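Local coordinates for ribonuclease J (Methanolobus psychrophilus R15, PDB 5HAB), which probably degrades RNA as a metal-dependent exoribonuclease of the beta-CASP branch of the metallo-beta-lactamase superfamily, at residues I50-M55 and R98-T103; I29-Y34 and M41-V46. The protein carries 1 engineered substitution. All blocks are in the same frame, centred on the assembly; numbering follows the deposited sequence.

From the N terminus, strand 24-32 runs into a loop and the chain comes back as strand 41-46; interaction 2 closes this hairpin over six intervening residues. A tight turn reverses it into strand 49-53, which lies against the far edge of strand 41-46, with Ile53 N 2.8 Å from Thr42 O in a probable hydrogen bond. The chain then leaves the sheet for 42 residues, 11 of them helical, before interaction 1 pairs it with strand 96-102 in parallel. The contacts are in series, neither nested nor crossed, and, with the pairing of 41-46 to 49-53 between them, set four neighbouring strands of one mixed sheet side by side. Met55 of interaction 1 packs on Met41 of interaction 2.

Interaction 1 (I50-M55 and R98-T103)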
ATOM      1  N   ILE B  50      40.914 -17.114   8.302  1.00 44.52           N
ATOM      2  CA  ILE B  50      39.569 -16.551   8.201  1.00 34.99           C
ATOM      3  C   ILE B  50      39.406 -15.291   9.048  1.00 36.94           C
ATOM      4  O   ILE B  50      39.768 -15.272  10.221  1.00 45.93           O
ATOM      5  CB  ILE B  50      38.510 -17.597   8.595  1.00 42.30           C
ATOM      6  CG1 ILE B  50      38.633 -18.839   7.711  1.00 39.51           C
ATOM      7  CG2 ILE B  50      37.107 -17.007   8.499  1.00 32.63           C
ATOM      8  CD1 ILE B  50      37.684 -19.951   8.095  1.00 28.41           C
ATOM      9  N   ILE B  51      38.860 -14.241   8.441  1.00 35.01           N
ATOM     10  CA  ILE B  51      38.442 -13.038   9.154  1.00 27.72           C
ATOM     11  C   ILE B  51      36.917 -13.008   9.227  1.00 33.20           C
ATOM     12  O   ILE B  51      36.260 -12.896   8.207  1.00 33.60           O
ATOM     13  CB  ILE B  51      38.978 -11.771   8.468  1.00 31.07           C
ATOM     14  CG1 ILE B  51      40.480 -11.898   8.213  1.00 34.04           C
ATOM     15  CG2 ILE B  51      38.655 -10.525   9.290  1.00 29.37           C
ATOM     16  CD1 ILE B  51      41.314 -11.834   9.469  1.00 42.90           C
ATOM     17  N   ILE B  52      36.352 -13.125  10.423  1.00 30.99           N
ATOM     18  CA  ILE B  52      34.916 -12.956  10.597  1.00 32.77           C
ATOM     19  C   ILE B  52      34.607 -11.464  10.655  1.00 37.26           C
ATOM     20  O   ILE B  52      35.338 -10.696  11.276  1.00 30.60           O
ATOM     21  CB  ILE B  52      34.401 -13.693  11.857  1.00 31.89           C
ATOM     22  CG1 ILE B  52      34.542 -15.208  11.695  1.00 33.42           C
ATOM     23  CG2 ILE B  52      32.947 -13.355  12.133  1.00 26.04           C
ATOM     24  CD1 ILE B  52      34.126 -16.000  12.931  1.00 30.31           C
ATOM     25  N   ILE B  53      33.537 -11.055   9.980  1.00 33.27           N
ATOM     26  CA  ILE B  53      33.084  -9.670  10.017  1.00 37.33           C
ATOM     27  C   ILE B  53      31.653  -9.611  10.550  1.00 37.39           C
ATOM     28  O   ILE B  53      30.711 -10.140   9.930  1.00 31.94           O
ATOM     29  CB  ILE B  53      33.187  -8.997   8.643  1.00 40.53           C
ATOM     30  CG1 ILE B  53      34.574  -9.216   8.036  1.00 33.57           C
ATOM     31  CG2 ILE B  53      32.911  -7.511   8.769  1.00 38.04           C
ATOM     32  CD1 ILE B  53      34.808  -8.428   6.751  1.00 28.33           C
ATOM     33  N   ASP B  54      31.541  -9.008  11.733  1.00 31.98           N
ATOM     34  CA  ASP B  54      30.286  -8.720  12.425  1.00 31.32           C
ATOM     35  C   ASP B  54      29.564  -9.980  12.891  1.00 25.64           C
ATOM     36  O   ASP B  54      29.666 -11.037  12.278  1.00 28.87           O
ATOM     37  CB  ASP B  54      29.370  -7.869  11.535  1.00 25.56           C
ATOM     38  CG  ASP B  54      29.925  -6.468  11.302  1.00 33.22           C
ATOM     39  OD1 ASP B  54      30.464  -5.870  12.261  1.00 36.89           O
ATOM     40  OD2 ASP B  54      29.833  -5.964  10.164  1.00 31.18           O
ATOM     41  N   MET B  55      28.835  -9.848  13.993  1.00 21.56           N
ATOM     42  CA  MET B  55      28.073 -10.939  14.575  1.00 29.61           C
ATOM     43  C   MET B  55      26.807 -10.334  15.185  1.00 46.25           C
ATOM     44  O   MET B  55      26.764 -10.026  16.381  1.00 44.04           O
ATOM     45  CB  MET B  55      28.887 -11.684  15.644  1.00 36.96           C
ATOM     46  CG  MET B  55      30.197 -12.299  15.143  1.00 50.11           C
ATOM     47  SD  MET B  55      31.047 -13.339  16.352  1.00 44.78           S
ATOM     48  CE  MET B  55      29.713 -13.642  17.478  1.00 50.60           C
ATOM     49  N   ARG B  98      41.125 -16.160  12.404  1.00 32.01           N
ATOM     50  CA  ARG B  98      42.251 -15.436  12.970  1.00 29.33           C
ATOM     51  C   ARG B  98      41.847 -14.122  13.626  1.00 47.57           C
ATOM     52  O   ARG B  98      42.584 -13.594  14.459  1.00 41.63           O
ATOM     53  CB  ARG B  98      43.296 -15.167  11.883  1.00 31.90           C
ATOM     54  CG  ARG B  98      43.893 -16.423  11.257  1.00 35.31           C
ATOM     55  CD  ARG B  98      44.667 -17.246  12.283  1.00 49.28           C
ATOM     56  NE  ARG B  98      45.146 -18.515  11.738  1.00 65.96           N
ATOM     57  CZ  ARG B  98      45.631 -19.513  12.476  1.00 79.00           C
ATOM     58  NH1 ARG B  98      45.703 -19.393  13.797  1.00 56.87           N
ATOM     59  NH2 ARG B  98      46.042 -20.634  11.896  1.00 62.42           N
ATOM     60  N   ALA B  99      40.683 -13.593  13.253  1.00 40.45           N
ATOM     61  CA  ALA B  99      40.208 -12.334  13.827  1.00 26.80           C
ATOM     62  C   ALA B  99      38.711 -12.150  13.627  1.00 45.55           C
ATOM     63  O   ALA B  99      38.119 -12.715  12.712  1.00 35.43           O
ATOM     64  CB  ALA B  99      40.965 -11.153  13.228  1.00 32.51           C
ATOM     65  N   ILE B 100      38.108 -11.351  14.500  1.00 40.95           N
ATOM     66  CA  ILE B 100      36.703 -10.991  14.394  1.00 40.54           C
ATOM     67  C   ILE B 100      36.575  -9.472  14.299  1.00 41.70           C
ATOM     68  O   ILE B 100      36.866  -8.764  15.258  1.00 40.06           O
ATOM     69  CB  ILE B 100      35.910 -11.534  15.583  1.00 38.95           C
ATOM     70  CG1 ILE B 100      35.991 -13.062  15.615  1.00 38.51           C
ATOM     71  CG2 ILE B 100      34.468 -11.059  15.528  1.00 34.40           C
ATOM     72  CD1 ILE B 100      35.247 -13.689  16.776  1.00 27.72           C
ATOM     73  N   VAL B 101      36.161  -8.965  13.143  1.00 34.92           N
ATOM     74  CA  VAL B 101      35.992  -7.522  12.987  1.00 37.08           C
ATOM     75  C   VAL B 101      34.544  -7.120  13.245  1.00 40.14           C
ATOM     76  O   VAL B 101      33.613  -7.776  12.781  1.00 36.83           O
ATOM     77  CB  VAL B 101      36.443  -7.046  11.596  1.00 30.76           C
ATOM     78  CG1 VAL B 101      36.178  -5.551  11.434  1.00 35.92           C
ATOM     79  CG2 VAL B 101      37.919  -7.331  11.387  1.00 34.30           C
ATOM     80  N   CYS B 102      34.367  -6.057  14.024  1.00 43.48           N
ATOM     81  CA  CYS B 102      33.057  -5.446  14.209  1.00 35.14           C
ATOM     82  C   CYS B 102      33.091  -4.029  13.660  1.00 45.60           C
ATOM     83  O   CYS B 102      33.782  -3.165  14.201  1.00 35.35           O
ATOM     84  CB  CYS B 102      32.656  -5.443  15.676  1.00 32.34           C
ATOM     85  SG  CYS B 102      32.286  -7.077  16.323  1.00 39.41           S
ATOM     86  N   THR B 103      32.337  -3.790  12.589  1.00 34.53           N
ATOM     87  CA  THR B 103      32.433  -2.520  11.880  1.00 32.96           C
ATOM     88  C   THR B 103      31.729  -1.393  12.630  1.00 21.96           C
ATOM     89  O   THR B 103      32.004  -0.220  12.379  1.00 32.57           O
ATOM     90  CB  THR B 103      31.846  -2.623  10.462  1.00 44.04           C
ATOM     91  OG1 THR B 103      30.582  -3.289  10.520  1.00 36.18           O
ATOM     92  CG2 THR B 103      32.787  -3.403   9.552  1.00 29.44           C
TER
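Ile50 to Asp54 runs parallel to Arg98 to Cys102, the strand axes 4.6 Å apart at closest approach and 20° from exact alignment. Backbone bonds zigzag between them: Ile50 O accepts from Arg98 N, Ala99 O from Ile52 N, Ile52 O from Val101 N, and Val101 O from Asp54 N, the last at 2.6 Å and nearly along the C=O axis. One face of the pair carries Ile51, Ile53, Ala99 and Val101. There Ile51 CG2 meets Val101 CG2 at 3.9 Å, while the bend of the isoleucine about CB-CG1 (chi2 -71°) brings its CD1 to 3.8 Å from Ala99 CB. Strand 179-186 packs on this face through Val182 and Ile184. On the other face, Ile52 CB lies 4.1 Å from Ile100 CG1, and the Met55 side chain crosses that of Ile100 at about a right angle, SD 4.2 Å from Ile100 CG2.

Past Ile53, the carboxylate of Asp54 reaches across to the neighbouring strand segment, at Thr103. Its OD1 takes the Thr103 N-H at 2.8 Å, on the syn side and only 15° out of the carboxylate plane. Asp54 OD2 has a weak hydrogen bond to Tyr193 OH; it also lies near Thr103 OG1, whose placement is less certain. An aspartate here, holding the backbone N-H of Thr103 on the adjacent segment, is consistent with the metallo-beta-lactamase fold, in which the histidine-rich motif that normally binds metal begins just after this threonine; its second histidine is an engineered alanine here.

Interaction 2 (I29-Y34 and M41-V46); sequences IAVGGY and MTAIRV
Tyr34 reaches back to Thr42 to give the tight end of this contact, its OH hydrogen-bonded to Thr42 OG1 at 2.6 Å. The threonine oxygen sits at the edge of the phenol ring, in its plane, while Ala30 CB lies over the centre of one face. Nearby, Met41 O accepts from both Val31 N and Gly32 N, at 3.0 and 3.1 Å. Two residues of one strand thus face a single residue of the other, a classic beta bulge in the antiparallel hairpin of strands 24-32 and 41-46. Met41 N in turn donates to Gly32 O, from well above its carbonyl plane. Met41 crosses Val31 at a slant, its chain extended away from the main-chain N (chi1 -179°) until the bend at chi3, with SD 3.7 Å from Val31 CG1.

Before the bulge the pairing is regular: Ile29 and Ala43 exchange two backbone bonds, and their CB atoms stand 3.9 Å apart. Beyond them the contact thins to Ile29 CD1 against Arg45 CB at 4.0 Å. The arginine's guanidinium turns to other partners, in salt bridges with Glu25 of strand 24-32 and with Glu464 of strand 464-469, on the other side of strand 24-32.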
ATOM      1  N   ILE B  29      31.996 -16.145   2.596  1.00 28.54           N
ATOM      2  CA  ILE B  29      31.033 -17.019   3.253  1.00 35.10           C
ATOM      3  C   ILE B  29      29.917 -16.198   3.884  1.00 30.24           C
ATOM      4  O   ILE B  29      30.161 -15.352   4.746  1.00 31.08           O
ATOM      5  CB  ILE B  29      31.711 -17.919   4.305  1.00 33.66           C
ATOM      6  CG1 ILE B  29      32.821 -18.758   3.662  1.00 38.43           C
ATOM      7  CG2 ILE B  29      30.686 -18.834   4.952  1.00 32.35           C
ATOM      8  CD1 ILE B  29      34.199 -18.136   3.755  1.00 31.22           C
ATOM      9  N   ALA B  30      28.692 -16.448   3.434  1.00 27.96           N
ATOM     10  CA  ALA B  30      27.514 -15.795   3.985  1.00 27.98           C
ATOM     11  C   ALA B  30      26.976 -16.603   5.161  1.00 29.26           C
ATOM     12  O   ALA B  30      26.522 -17.731   4.978  1.00 30.72           O
ATOM     13  CB  ALA B  30      26.447 -15.638   2.902  1.00 22.48           C
ATOM     14  N   VAL B  31      27.020 -16.042   6.367  1.00 26.16           N
ATOM     15  CA  VAL B  31      26.623 -16.816   7.536  1.00 31.50           C
ATOM     16  C   VAL B  31      25.231 -16.418   8.003  1.00 25.28           C
ATOM     17  O   VAL B  31      24.357 -17.268   8.185  1.00 28.02           O
ATOM     18  CB  VAL B  31      27.643 -16.670   8.673  1.00 33.89           C
ATOM     19  CG1 VAL B  31      27.280 -17.599   9.816  1.00 24.11           C
ATOM     20  CG2 VAL B  31      29.032 -16.985   8.153  1.00 29.13           C
ATOM     21  N   GLY B  32      25.033 -15.125   8.207  1.00 32.17           N
ATOM     22  CA  GLY B  32      23.732 -14.611   8.583  1.00 27.60           C
ATOM     23  C   GLY B  32      23.519 -13.237   7.986  1.00 25.27           C
ATOM     24  O   GLY B  32      24.482 -12.557   7.636  1.00 28.21           O
ATOM     25  N   GLY B  33      22.262 -12.824   7.866  1.00 29.84           N
ATOM     26  CA  GLY B  33      21.953 -11.509   7.337  1.00 26.90           C
ATOM     27  C   GLY B  33      21.923 -11.405   5.825  1.00 25.31           C
ATOM     28  O   GLY B  33      21.836 -10.309   5.278  1.00 25.15           O
ATOM     29  N   TYR B  34      21.994 -12.546   5.148  1.00 28.11           N
ATOM     30  CA  TYR B  34      21.877 -12.576   3.695  1.00 22.52           C
ATOM     31  C   TYR B  34      20.467 -13.000   3.269  1.00 28.52           C
ATOM     32  O   TYR B  34      20.075 -12.788   2.126  1.00 27.44           O
ATOM     33  CB  TYR B  34      22.936 -13.504   3.094  1.00 27.84           C
ATOM     34  CG  TYR B  34      24.335 -12.931   3.173  1.00 28.03           C
ATOM     35  CD1 TYR B  34      25.023 -12.884   4.381  1.00 28.09           C
ATOM     36  CD2 TYR B  34      24.963 -12.434   2.042  1.00 23.38           C
ATOM     37  CE1 TYR B  34      26.296 -12.358   4.456  1.00 21.80           C
ATOM     38  CE2 TYR B  34      26.237 -11.906   2.106  1.00 27.26           C
ATOM     39  CZ  TYR B  34      26.897 -11.869   3.316  1.00 24.66           C
ATOM     40  OH  TYR B  34      28.166 -11.342   3.378  1.00 24.46           O
ATOM     41  N   MET B  41      26.406 -11.760   9.774  1.00 29.50           N
ATOM     42  CA  MET B  41      27.726 -12.339   9.955  1.00 31.87           C
ATOM     43  C   MET B  41      28.283 -12.794   8.611  1.00 27.55           C
ATOM     44  O   MET B  41      27.638 -13.554   7.870  1.00 30.81           O
ATOM     45  CB  MET B  41      27.691 -13.516  10.930  1.00 27.05           C
ATOM     46  CG  MET B  41      29.063 -14.135  11.168  1.00 26.70           C
ATOM     47  SD  MET B  41      29.093 -15.537  12.307  1.00 33.73           S
ATOM     48  CE  MET B  41      28.518 -14.829  13.824  1.00 47.84           C
ATOM     49  N   THR B  42      29.485 -12.322   8.306  1.00 23.09           N
ATOM     50  CA  THR B  42      30.168 -12.694   7.071  1.00 30.09           C
ATOM     51  C   THR B  42      31.532 -13.283   7.430  1.00 31.49           C
ATOM     52  O   THR B  42      32.084 -12.961   8.471  1.00 31.49           O
ATOM     53  CB  THR B  42      30.321 -11.477   6.122  1.00 31.52           C
ATOM     54  OG1 THR B  42      29.022 -10.974   5.783  1.00 37.56           O
ATOM     55  CG2 THR B  42      31.073 -11.844   4.840  1.00 28.99           C
ATOM     56  N   ALA B  43      32.054 -14.180   6.604  1.00 23.85           N
ATOM     57  CA  ALA B  43      33.395 -14.699   6.837  1.00 34.03           C
ATOM     58  C   ALA B  43      34.226 -14.577   5.569  1.00 26.93           C
ATOM     59  O   ALA B  43      33.816 -15.029   4.507  1.00 32.18           O
ATOM     60  CB  ALA B  43      33.342 -16.153   7.315  1.00 27.79           C
ATOM     61  N   ILE B  44      35.382 -13.933   5.684  1.00 34.41           N
ATOM     62  CA  ILE B  44      36.295 -13.767   4.563  1.00 29.91           C
ATOM     63  C   ILE B  44      37.473 -14.717   4.741  1.00 39.00           C
ATOM     64  O   ILE B  44      38.266 -14.561   5.661  1.00 40.49           O
ATOM     65  CB  ILE B  44      36.794 -12.313   4.444  1.00 35.70           C
ATOM     66  CG1 ILE B  44      35.624 -11.324   4.404  1.00 32.65           C
ATOM     67  CG2 ILE B  44      37.697 -12.154   3.222  1.00 24.77           C
ATOM     68  CD1 ILE B  44      34.669 -11.551   3.255  1.00 29.63           C
ATOM     69  N   ARG B  45      37.599 -15.685   3.846  1.00 39.23           N
ATOM     70  CA  ARG B  45      38.684 -16.650   3.906  1.00 44.09           C
ATOM     71  C   ARG B  45      39.779 -16.244   2.930  1.00 37.83           C
ATOM     72  O   ARG B  45      39.517 -16.025   1.757  1.00 40.13           O
ATOM     73  CB  ARG B  45      38.173 -18.060   3.577  1.00 34.18           C
ATOM     74  CG  ARG B  45      39.246 -19.142   3.577  1.00 42.24           C
ATOM     75  CD  ARG B  45      38.653 -20.529   3.335  1.00 34.17           C
ATOM     76  NE  ARG B  45      37.932 -20.601   2.067  1.00 39.23           N
ATOM     77  CZ  ARG B  45      38.511 -20.650   0.870  1.00 47.04           C
ATOM     78  NH1 ARG B  45      39.833 -20.640   0.766  1.00 42.86           N
ATOM     79  NH2 ARG B  45      37.768 -20.709  -0.227  1.00 45.16           N
ATOM     80  N   VAL B  46      40.999 -16.092   3.425  1.00 41.03           N
ATOM     81  CA  VAL B  46      42.154 -15.934   2.557  1.00 37.49           C
ATOM     82  C   VAL B  46      43.021 -17.182   2.705  1.00 47.64           C
ATOM     83  O   VAL B  46      43.672 -17.390   3.740  1.00 49.25           O
ATOM     84  CB  VAL B  46      42.933 -14.659   2.872  1.00 46.87           C
ATOM     85  CG1 VAL B  46      43.928 -14.365   1.757  1.00 41.95           C
ATOM     86  CG2 VAL B  46      41.975 -13.491   3.062  1.00 39.61           C
TER